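Local coordinates for quinone reductase (Klebsiella pneumoniae subsp. pneumoniae, PDB 4GI5), which binds flavin-adenine dinucleotide and probably works as an NAD(P)H dehydrogenase that reduces quinones, at residues F44-L49 against V56-L61; M64-G69 against V104-K109; R137-G142 against G201-P206; D193-I198 against L211-F216. All blocks are in the same frame, centred on the assembly; numbering follows the deposited sequence.

Interaction 1. Residues F44-L49 against V56-L61; sequences FAIRHL and VQVSDL
I46 turns its CG1 branch back beside its own backbone N (chi1 -74°) and then runs it out straight, which delivers the CD1 methyl to V58 on the strand. There it lies 3.7 Å from V58 CG2, one side chain laid squarely across the other. V56 and V58 hold nearly the same torsion, with CG1 anti to the backbone N (-178° in V56), and in both the CB points at the helix. V56 CG2 meets L49 one turn further along the helix, 3.7 Å from L49 CB and 4.1 Å from L49 CD1. I46 also leans on V56, more loosely, with the two CG1 atoms 4.3 Å apart. No hydrogen bond joins the segments; methyls and methylenes do all the work. The axes of helix 44-49 and strand 56-60 approach to 9.6 Å and run nearly antiparallel, so alternate strand residues face successive positions on one side of the helix. L49 is buried and reaches V25 of strand 24-29 as well, while Q57 and S59 make backbone hydrogen bonds to that same strand. This is the helix-on-strand packing of a right-handed beta-alpha-beta crossover, here strand 24-29, helix 37-51 and edge strand 55-60 of the flavodoxin-like fold.

Interaction 2. Residues M64-G69 against V104-K109; sequences MRWKAG and VAEQEK
The 64-69 segment has no regular secondary structure, whereas 104-109 is a piece of helix 101-112, and their backbones stay well apart: the closest CA atoms, those of W66 and E106, are 10.8 Å from each other. Within the flavodoxin-like fold this is the loop that follows edge strand 55-60, lying against a helix beside the parallel sheet, and long side chains bridge the distance.

W66 is the buried half of the loop's contribution. With its CG anti to the backbone N (chi1 -180°), the indole reaches the helix, and CH2 and CZ3 at the far end of its six-membered ring meet E106 CG, the nearer pair, CH2 to CG, being 3.5 Å apart. The indole and the E106 chain run alongside each other, pointing opposite ways. The E106 chain bends at chi2, which lifts its carboxylate away from the indole; the planes of ring and carboxylate stand 68° apart.

That carboxylate is gripped from several sides. OE1 accepts a hydrogen bond from W134 NE1 and is also hydrogen-bonded to S59 OG, while K109, one helical turn on, makes a salt bridge to OE2 and holds S59 OG too. The positive charge close by would favour an ionised E106. Selenomethionine M64, which is exposed, reaches in from the loop side toward the end of K109, but its CE methyl is bent implausibly close to its own CG, so the contacts it makes are doubtful. K109 itself, extended beyond CG, places NZ 2.9 Å from E106 OE2, on the syn side and 15° out of the carboxylate plane.

Interaction 3. Residues R137-G142 against G201-P206; sequences RVYAWG and GMLFYP
Y139 reaches across to helix 196-204 with its phenol, a chi1 of -89° sending the ring that way, and gives its hydroxyl proton to the backbone carbonyl of M202, OH to O 2.8 Å. This is the tight part of the contact. The carbonyl oxygen lies in the plane of the ring at its edge, only 3.1 Å from Y139 CE2, and the donor sits 23° off the carbonyl plane with a C=O...donor angle of 157°. The acceptor belongs to a wider, pi-type turn at 201-204.

Around this bond the packing is looser. P206 CG comes within 3.9 Å of Y139 OH, the proline side chain lying roughly perpendicular to the run of the tyrosine's. L203 CD2 lies 4.1 Å from the same hydroxyl. There is no solvent side among the touching residues: all four are buried. The Y139 side chain is about 6 Å from a bound FAD, and W124 of the second subunit, the counterpart of an FAD-binding residue, meets the rings of both Y139 and Y205 edge-to-face.

Y139 stands at the centre of an inverse gamma turn, closed by A140 N bonding to V138 O, and is the first residue to leave the helix. The contact thus ties the C-terminal exit of helix 129-138 to the 201-206 segment, with helix 101-112 against V138 and strand 209-216 against L203.

Interaction 4. Residues D193-I198 against L211-F216; sequences DILFPI and LPPLVF
Between strand 168-174 and strand 209-216 of the parallel sheet, the chain passes through two short helices, 191-194 and 196-204, and this contact is where their junction meets the last strand. L195 lies where the two helices join and is the one residue of its segment to touch 211-216, its CB pointing toward it.

A single methyl does the touching. L195 carries CG beside its backbone N (chi1 -66°) and continues extended (chi2 174°), which pushes CD1 out to P213. There CD1 lies 4.0 Å from CG of P213 and 4.2 Å from CB of the same ring, so it rests on the CB-CG side of the pyrrolidine, and the two side chains meet at a slant. V215, two residues on and with its CB on the same side of the chain, offers CG2 at 4.4 Å, a light touch at the limit of contact. The surface buried is small, 74 Å² counting both sides, and no hydrogen bond crosses.

Behind them, L214 forms backbone hydrogen bonds with L171 and V173, and its side chain faces the other way, onto L234 of helix 224-239. L195 lies about 5 Å, side chain to side chain, from L122, an FAD-binding residue, and V215 about 8 Å from the flavin-adenine dinucleotide itself. A five-stranded parallel sheet of order 2-1-3-4-5 with helices on both faces is the flavodoxin-like fold, and 209-216 is its outermost strand within this chain.

Interactions 1 and 4 lie at the two outermost strands of the same parallel sheet, 55-60 and 209-216. Both are partly buried and purely apolar, though interaction 1 buries far more surface. Interaction 2 continues from interaction 1 along the chain and touches it through S59 and where Q57 packs on K109; it mixes an indole contact with charge, is partly buried and has one exposed residue, M64. Interaction 3 is fully buried and alone has a hydrogen bond across its segments. It meets interaction 2 where Q107 NE2 reaches V138 O, and shares helix 196-204 with interaction 4. Interactions 2, 3 and 4 all border the second subunit, whereas interaction 1 stays within its own chain.

Interaction 1. Residues F44-L49 against V56-L61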
# COMPACT_ATOMS: atom_id res chain seq x y z
N PHE B 44 -6.71 -11.97 -22.00
CA PHE B 44 -6.06 -11.43 -23.15
C PHE B 44 -4.58 -11.57 -23.03
O PHE B 44 -3.88 -11.99 -23.98
CB PHE B 44 -6.50 -9.98 -23.41
CG PHE B 44 -5.87 -9.36 -24.60
CD1 PHE B 44 -6.50 -9.52 -25.86
CD2 PHE B 44 -4.64 -8.77 -24.52
CE1 PHE B 44 -5.90 -9.01 -27.00
CE2 PHE B 44 -3.99 -8.26 -25.66
CZ PHE B 44 -4.64 -8.35 -26.90
N ALA B 45 -4.01 -11.14 -21.87
CA ALA B 45 -2.56 -11.16 -21.74
C ALA B 45 -2.00 -12.58 -21.79
O ALA B 45 -0.96 -12.83 -22.46
CB ALA B 45 -2.11 -10.54 -20.40
N ILE B 46 -2.67 -13.48 -21.10
CA ILE B 46 -2.19 -14.87 -21.02
C ILE B 46 -2.21 -15.44 -22.48
O ILE B 46 -1.17 -16.00 -22.95
CB ILE B 46 -3.09 -15.71 -20.18
CG1 ILE B 46 -2.90 -15.39 -18.68
CG2 ILE B 46 -2.73 -17.20 -20.25
CD1 ILE B 46 -3.96 -15.93 -17.82
N ARG B 47 -3.33 -15.25 -23.15
CA ARG B 47 -3.38 -15.76 -24.57
C ARG B 47 -2.40 -15.11 -25.48
O ARG B 47 -1.78 -15.80 -26.36
CB ARG B 47 -4.79 -15.72 -25.11
CG ARG B 47 -5.70 -16.58 -24.33
CD ARG B 47 -7.09 -16.63 -24.98
NE ARG B 47 -8.07 -17.10 -23.98
CZ ARG B 47 -9.08 -16.37 -23.48
NH1 ARG B 47 -9.26 -15.08 -23.84
NH2 ARG B 47 -9.90 -16.91 -22.57
N HIS B 48 -2.21 -13.81 -25.37
CA HIS B 48 -1.27 -13.11 -26.19
C HIS B 48 0.13 -13.66 -26.00
O HIS B 48 0.93 -13.82 -26.98
CB HIS B 48 -1.33 -11.59 -25.92
CG HIS B 48 -0.68 -10.79 -26.97
ND1 HIS B 48 0.63 -10.44 -26.91
CD2 HIS B 48 -1.15 -10.34 -28.16
CE1 HIS B 48 0.95 -9.73 -27.98
NE2 HIS B 48 -0.12 -9.66 -28.75
N LEU B 49 0.53 -13.85 -24.73
CA LEU B 49 1.89 -14.35 -24.43
C LEU B 49 2.08 -15.82 -24.93
O LEU B 49 3.17 -16.14 -25.48
CB LEU B 49 2.13 -14.30 -22.94
CG LEU B 49 2.40 -12.88 -22.45
CD1 LEU B 49 2.25 -12.91 -20.92
CD2 LEU B 49 3.74 -12.31 -22.92
N VAL B 56 3.71 -19.40 -19.53
CA VAL B 56 2.98 -18.48 -18.56
C VAL B 56 2.55 -19.30 -17.39
O VAL B 56 1.93 -20.33 -17.53
CB VAL B 56 1.77 -17.77 -19.18
CG1 VAL B 56 1.15 -16.82 -18.13
CG2 VAL B 56 2.17 -16.96 -20.39
N GLN B 57 2.92 -18.92 -16.16
CA GLN B 57 2.26 -19.41 -14.98
C GLN B 57 1.47 -18.23 -14.32
O GLN B 57 1.85 -17.08 -14.49
CB GLN B 57 3.26 -19.96 -13.97
CG GLN B 57 3.91 -21.31 -14.33
CD GLN B 57 4.60 -21.89 -13.10
OE1 GLN B 57 5.78 -21.79 -12.93
NE2 GLN B 57 3.81 -22.37 -12.18
N VAL B 58 0.41 -18.56 -13.64
CA VAL B 58 -0.54 -17.56 -13.08
C VAL B 58 -0.73 -17.84 -11.67
O VAL B 58 -0.91 -18.99 -11.25
CB VAL B 58 -1.89 -17.58 -13.79
CG1 VAL B 58 -2.80 -16.46 -13.21
CG2 VAL B 58 -1.66 -17.31 -15.25
N SER B 59 -0.72 -16.77 -10.83
CA SER B 59 -1.15 -16.91 -9.48
C SER B 59 -2.40 -16.04 -9.34
O SER B 59 -2.30 -14.84 -9.06
CB SER B 59 -0.05 -16.46 -8.50
OG SER B 59 1.03 -17.36 -8.52
N ASP B 60 -3.56 -16.66 -9.46
CA ASP B 60 -4.82 -16.00 -9.36
C ASP B 60 -5.20 -16.07 -7.91
O ASP B 60 -5.68 -17.11 -7.35
CB ASP B 60 -5.84 -16.65 -10.32
CG ASP B 60 -7.21 -16.04 -10.20
OD1 ASP B 60 -7.66 -15.39 -9.18
OD2 ASP B 60 -7.99 -16.26 -11.20
N LEU B 61 -4.89 -15.00 -7.17
CA LEU B 61 -4.99 -15.07 -5.71
C LEU B 61 -6.36 -15.37 -5.12
O LEU B 61 -6.45 -16.22 -4.22
CB LEU B 61 -4.45 -13.77 -5.09
CG LEU B 61 -3.02 -13.47 -5.51
CD1 LEU B 61 -2.57 -12.09 -4.93
CD2 LEU B 61 -1.99 -14.53 -5.17

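Interaction 2. Residues M64-G69 against V104-K109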
# COMPACT_ATOMS: atom_id res chain seq x y z
N MSE B 64 -7.19 -19.07 -5.78
CA MSE B 64 -6.39 -19.95 -4.92
C MSE B 64 -6.80 -19.80 -3.42
O MSE B 64 -6.23 -20.42 -2.59
CB MSE B 64 -4.88 -19.58 -5.03
CG MSE B 64 -4.34 -19.82 -6.38
SE MSE B 64 -2.60 -18.68 -6.36
CE MSE B 64 -2.27 -20.41 -6.35
N ARG B 65 -7.72 -18.90 -3.11
CA ARG B 65 -8.16 -18.55 -1.73
C ARG B 65 -6.89 -18.21 -0.90
O ARG B 65 -6.62 -18.70 0.16
CB ARG B 65 -8.96 -19.67 -1.07
CG ARG B 65 -10.14 -20.12 -1.96
CD ARG B 65 -10.79 -21.40 -1.41
NE ARG B 65 -11.59 -20.99 -0.26
CZ ARG B 65 -11.35 -21.24 1.03
NH1 ARG B 65 -10.28 -21.96 1.44
NH2 ARG B 65 -12.19 -20.76 1.95
N TRP B 66 -6.10 -17.37 -1.48
CA TRP B 66 -4.77 -17.03 -0.93
C TRP B 66 -4.94 -16.43 0.48
O TRP B 66 -5.71 -15.49 0.67
CB TRP B 66 -4.14 -15.97 -1.85
CG TRP B 66 -2.75 -15.56 -1.35
CD1 TRP B 66 -2.42 -14.36 -0.70
CD2 TRP B 66 -1.56 -16.33 -1.37
NE1 TRP B 66 -1.13 -14.39 -0.34
CE2 TRP B 66 -0.57 -15.61 -0.68
CE3 TRP B 66 -1.24 -17.62 -1.86
CZ2 TRP B 66 0.74 -16.06 -0.54
CZ3 TRP B 66 0.10 -18.05 -1.72
CH2 TRP B 66 1.05 -17.33 -1.05
N LYS B 67 -4.16 -16.91 1.45
CA LYS B 67 -4.18 -16.38 2.77
C LYS B 67 -3.44 -15.04 2.86
O LYS B 67 -2.25 -15.01 2.54
CB LYS B 67 -3.49 -17.36 3.75
CG LYS B 67 -3.36 -16.91 5.19
CD LYS B 67 -2.72 -17.94 6.15
CE LYS B 67 -2.24 -17.29 7.47
NZ LYS B 67 -1.48 -18.32 8.13
N ALA B 68 -4.14 -14.00 3.25
CA ALA B 68 -3.48 -12.66 3.21
C ALA B 68 -2.70 -12.22 4.45
O ALA B 68 -1.76 -11.45 4.29
CB ALA B 68 -4.55 -11.60 2.94
N GLY B 69 -3.05 -12.65 5.65
CA GLY B 69 -2.52 -12.17 6.89
C GLY B 69 -1.35 -12.97 7.35
O GLY B 69 -1.54 -14.11 7.80
N VAL B 104 5.98 -21.51 -0.24
CA VAL B 104 7.09 -22.16 -0.96
C VAL B 104 6.77 -22.24 -2.44
O VAL B 104 7.59 -21.96 -3.29
CB VAL B 104 7.30 -23.59 -0.37
CG1 VAL B 104 8.30 -24.38 -1.25
CG2 VAL B 104 7.82 -23.50 1.03
N ALA B 105 5.55 -22.57 -2.82
CA ALA B 105 5.19 -22.69 -4.25
C ALA B 105 5.27 -21.36 -4.99
O ALA B 105 5.72 -21.30 -6.13
CB ALA B 105 3.78 -23.31 -4.36
N GLU B 106 4.90 -20.28 -4.28
CA GLU B 106 5.11 -18.94 -4.89
C GLU B 106 6.55 -18.56 -5.09
O GLU B 106 6.92 -17.97 -6.09
CB GLU B 106 4.34 -17.88 -4.11
CG GLU B 106 2.80 -18.09 -4.04
CD GLU B 106 2.19 -18.15 -5.38
OE1 GLU B 106 2.30 -17.20 -6.22
OE2 GLU B 106 1.60 -19.28 -5.72
N GLN B 107 7.38 -18.86 -4.08
CA GLN B 107 8.76 -18.58 -4.18
C GLN B 107 9.39 -19.35 -5.37
O GLN B 107 10.18 -18.80 -6.15
CB GLN B 107 9.49 -18.92 -2.90
CG GLN B 107 9.01 -18.07 -1.73
CD GLN B 107 9.68 -18.35 -0.43
OE1 GLN B 107 10.27 -19.42 -0.20
NE2 GLN B 107 9.48 -17.43 0.50
N GLU B 108 8.96 -20.61 -5.52
CA GLU B 108 9.48 -21.41 -6.69
C GLU B 108 9.03 -20.82 -8.02
O GLU B 108 9.82 -20.79 -8.95
CB GLU B 108 9.01 -22.91 -6.51
CG GLU B 108 9.88 -23.52 -5.43
CD GLU B 108 9.51 -24.95 -4.99
OE1 GLU B 108 8.40 -25.42 -5.33
OE2 GLU B 108 10.33 -25.57 -4.23
N LYS B 109 7.79 -20.27 -8.10
CA LYS B 109 7.33 -19.60 -9.32
C LYS B 109 8.20 -18.41 -9.67
O LYS B 109 8.56 -18.17 -10.82
CB LYS B 109 5.88 -19.19 -9.25
CG LYS B 109 4.89 -20.33 -9.27
CD LYS B 109 3.50 -19.77 -8.90
CE LYS B 109 2.51 -20.86 -8.66
NZ LYS B 109 1.14 -20.21 -8.42

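Interaction 3. Residues R137-G142 against G201-P206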
# COMPACT_ATOMS: atom_id res chain seq x y z
N ARG B 137 3.74 -12.27 2.74
CA ARG B 137 4.00 -13.68 3.05
C ARG B 137 5.05 -14.34 2.18
O ARG B 137 5.79 -15.21 2.67
CB ARG B 137 2.71 -14.45 3.09
CG ARG B 137 1.78 -14.02 4.18
CD ARG B 137 0.36 -14.65 4.21
NE ARG B 137 0.54 -16.10 4.53
CZ ARG B 137 0.34 -17.10 3.66
NH1 ARG B 137 -0.08 -16.94 2.39
NH2 ARG B 137 0.71 -18.36 4.07
N VAL B 138 5.15 -13.97 0.93
CA VAL B 138 6.09 -14.62 0.01
C VAL B 138 7.50 -14.02 0.17
O VAL B 138 8.50 -14.69 -0.01
CB VAL B 138 5.62 -14.51 -1.41
CG1 VAL B 138 6.58 -15.00 -2.47
CG2 VAL B 138 4.30 -15.26 -1.55
N TYR B 139 7.58 -12.70 0.49
CA TYR B 139 8.86 -12.01 0.49
C TYR B 139 9.56 -12.25 1.80
O TYR B 139 9.67 -11.39 2.67
CB TYR B 139 8.63 -10.48 0.25
CG TYR B 139 8.62 -10.04 -1.14
CD1 TYR B 139 8.34 -10.90 -2.21
CD2 TYR B 139 8.79 -8.66 -1.45
CE1 TYR B 139 8.33 -10.51 -3.52
CE2 TYR B 139 8.78 -8.25 -2.77
CZ TYR B 139 8.63 -9.14 -3.84
OH TYR B 139 8.64 -8.60 -5.08
N ALA B 140 10.03 -13.47 1.99
CA ALA B 140 10.66 -13.86 3.26
C ALA B 140 12.08 -13.29 3.54
O ALA B 140 12.82 -12.93 2.63
CB ALA B 140 10.75 -15.44 3.25
N TRP B 141 12.44 -13.39 4.80
CA TRP B 141 13.76 -13.06 5.28
C TRP B 141 14.76 -14.09 4.78
O TRP B 141 14.57 -15.27 5.11
CB TRP B 141 13.80 -12.94 6.77
CG TRP B 141 15.19 -12.52 7.29
CD1 TRP B 141 16.46 -13.13 6.99
CD2 TRP B 141 15.49 -11.47 8.17
NE1 TRP B 141 17.46 -12.47 7.62
CE2 TRP B 141 16.91 -11.49 8.39
CE3 TRP B 141 14.73 -10.55 8.81
CZ2 TRP B 141 17.55 -10.59 9.20
CZ3 TRP B 141 15.35 -9.64 9.63
CH2 TRP B 141 16.75 -9.66 9.82
N GLY B 142 15.68 -13.73 3.94
CA GLY B 142 16.59 -14.68 3.27
C GLY B 142 16.24 -14.80 1.82
O GLY B 142 17.02 -15.40 1.06
N GLY B 201 9.98 0.10 -3.75
CA GLY B 201 10.06 -0.61 -2.49
C GLY B 201 9.82 -2.08 -2.49
O GLY B 201 10.32 -2.80 -1.65
N MSE B 202 9.10 -2.57 -3.51
CA MSE B 202 8.72 -3.96 -3.59
C MSE B 202 9.34 -4.69 -4.79
O MSE B 202 9.46 -5.95 -4.79
CB MSE B 202 7.20 -4.22 -3.57
CG MSE B 202 6.56 -3.63 -2.33
SE MSE B 202 4.60 -3.89 -2.52
CE MSE B 202 4.11 -2.33 -1.50
N LEU B 203 9.67 -3.97 -5.86
CA LEU B 203 10.15 -4.57 -7.09
C LEU B 203 11.66 -4.32 -7.24
O LEU B 203 12.44 -5.27 -7.30
CB LEU B 203 9.34 -4.11 -8.29
CG LEU B 203 7.83 -4.45 -8.28
CD1 LEU B 203 7.20 -3.97 -9.58
CD2 LEU B 203 7.57 -5.87 -7.97
N PHE B 204 12.04 -3.05 -7.26
CA PHE B 204 13.49 -2.75 -7.39
C PHE B 204 14.22 -3.24 -6.15
O PHE B 204 15.39 -3.72 -6.23
CB PHE B 204 13.68 -1.27 -7.51
CG PHE B 204 15.13 -0.83 -7.79
CD1 PHE B 204 15.85 -1.27 -8.94
CD2 PHE B 204 15.73 0.02 -6.89
CE1 PHE B 204 17.14 -0.90 -9.16
CE2 PHE B 204 17.02 0.44 -7.13
CZ PHE B 204 17.68 -0.04 -8.23
N TYR B 205 13.59 -3.20 -4.98
CA TYR B 205 14.20 -3.61 -3.69
C TYR B 205 14.84 -5.00 -3.78
O TYR B 205 16.01 -5.14 -3.48
CB TYR B 205 13.15 -3.47 -2.53
CG TYR B 205 13.67 -3.74 -1.17
CD1 TYR B 205 14.14 -5.00 -0.81
CD2 TYR B 205 13.62 -2.72 -0.20
CE1 TYR B 205 14.63 -5.19 0.47
CE2 TYR B 205 14.06 -2.93 1.07
CZ TYR B 205 14.59 -4.14 1.39
OH TYR B 205 15.15 -4.31 2.65
N PRO B 206 14.13 -6.06 -4.17
CA PRO B 206 14.76 -7.40 -4.22
C PRO B 206 15.47 -7.70 -5.58
O PRO B 206 15.84 -8.84 -5.84
CB PRO B 206 13.56 -8.34 -3.98
CG PRO B 206 12.40 -7.59 -4.59
CD PRO B 206 12.63 -6.18 -4.21

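Interaction 4. Residues D193-I198 against L211-F216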
# COMPACT_ATOMS: atom_id res chain seq x y z
N ASP B 193 4.65 8.61 -8.36
CA ASP B 193 4.98 8.78 -6.97
C ASP B 193 4.08 7.90 -6.12
O ASP B 193 4.54 7.33 -5.11
CB ASP B 193 4.80 10.27 -6.61
CG ASP B 193 5.84 11.20 -7.25
OD1 ASP B 193 6.89 10.78 -7.63
OD2 ASP B 193 5.55 12.41 -7.20
N ILE B 194 2.75 7.83 -6.39
CA ILE B 194 1.89 6.92 -5.67
C ILE B 194 2.31 5.44 -5.80
O ILE B 194 2.26 4.71 -4.84
CB ILE B 194 0.43 7.00 -6.28
CG1 ILE B 194 -0.09 8.38 -6.02
CG2 ILE B 194 -0.50 5.83 -5.79
CD1 ILE B 194 -0.20 8.81 -4.59
N LEU B 195 2.84 5.06 -6.96
CA LEU B 195 3.33 3.72 -7.17
C LEU B 195 4.79 3.45 -6.62
O LEU B 195 5.25 2.32 -6.73
CB LEU B 195 3.35 3.35 -8.63
CG LEU B 195 1.89 3.29 -9.23
CD1 LEU B 195 1.99 3.06 -10.73
CD2 LEU B 195 1.00 2.27 -8.52
N PHE B 196 5.51 4.49 -6.18
CA PHE B 196 6.87 4.31 -5.74
C PHE B 196 7.06 3.27 -4.64
O PHE B 196 8.03 2.46 -4.70
CB PHE B 196 7.45 5.66 -5.32
CG PHE B 196 8.89 5.67 -4.90
CD1 PHE B 196 9.27 5.30 -3.62
CD2 PHE B 196 9.90 6.04 -5.80
CE1 PHE B 196 10.60 5.38 -3.21
CE2 PHE B 196 11.23 6.09 -5.36
CZ PHE B 196 11.55 5.77 -4.08
N PRO B 197 6.20 3.21 -3.62
CA PRO B 197 6.42 2.15 -2.60
C PRO B 197 6.38 0.76 -3.21
O PRO B 197 7.05 -0.12 -2.75
CB PRO B 197 5.25 2.31 -1.61
CG PRO B 197 4.82 3.74 -1.78
CD PRO B 197 5.14 4.15 -3.21
N ILE B 198 5.57 0.57 -4.25
CA ILE B 198 5.54 -0.70 -4.96
C ILE B 198 6.77 -0.86 -5.89
O ILE B 198 7.49 -1.82 -5.83
CB ILE B 198 4.23 -0.90 -5.74
CG1 ILE B 198 3.01 -0.84 -4.79
CG2 ILE B 198 4.32 -2.20 -6.51
CD1 ILE B 198 1.65 -0.63 -5.49
N LEU B 211 10.01 -2.31 -15.29
CA LEU B 211 9.56 -1.61 -16.46
C LEU B 211 8.56 -0.54 -16.10
O LEU B 211 7.84 -0.67 -15.09
CB LEU B 211 8.95 -2.61 -17.43
CG LEU B 211 9.80 -3.82 -17.75
CD1 LEU B 211 9.09 -4.60 -18.79
CD2 LEU B 211 11.10 -3.36 -18.30
N PRO B 212 8.39 0.50 -16.93
CA PRO B 212 7.31 1.47 -16.73
C PRO B 212 5.97 0.80 -16.63
O PRO B 212 5.76 -0.21 -17.33
CB PRO B 212 7.36 2.36 -17.99
CG PRO B 212 8.79 2.27 -18.39
CD PRO B 212 9.18 0.84 -18.17
N PRO B 213 5.14 1.22 -15.69
CA PRO B 213 3.85 0.55 -15.51
C PRO B 213 2.90 0.80 -16.66
O PRO B 213 3.03 1.84 -17.31
CB PRO B 213 3.34 1.19 -14.23
CG PRO B 213 3.94 2.57 -14.20
CD PRO B 213 5.29 2.37 -14.79
N LEU B 214 1.96 -0.10 -16.84
CA LEU B 214 0.85 0.11 -17.76
C LEU B 214 -0.37 0.45 -16.90
O LEU B 214 -0.80 -0.38 -16.10
CB LEU B 214 0.60 -1.19 -18.48
CG LEU B 214 -0.60 -1.14 -19.42
CD1 LEU B 214 -0.49 -0.03 -20.45
CD2 LEU B 214 -0.72 -2.48 -20.11
N VAL B 215 -0.76 1.68 -16.97
CA VAL B 215 -1.89 2.17 -16.19
C VAL B 215 -3.02 2.70 -17.08
O VAL B 215 -2.81 3.54 -17.98
CB VAL B 215 -1.47 3.33 -15.24
CG1 VAL B 215 -2.61 3.77 -14.35
CG2 VAL B 215 -0.26 2.89 -14.45
N PHE B 216 -4.20 2.14 -16.84
CA PHE B 216 -5.40 2.56 -17.49
C PHE B 216 -6.27 3.42 -16.57
O PHE B 216 -6.48 3.11 -15.39
CB PHE B 216 -6.22 1.36 -17.93
CG PHE B 216 -5.51 0.45 -18.91
CD1 PHE B 216 -4.93 0.96 -20.10
CD2 PHE B 216 -5.30 -0.86 -18.63
CE1 PHE B 216 -4.31 0.12 -21.02
CE2 PHE B 216 -4.66 -1.70 -19.60
CZ PHE B 216 -4.20 -1.23 -20.74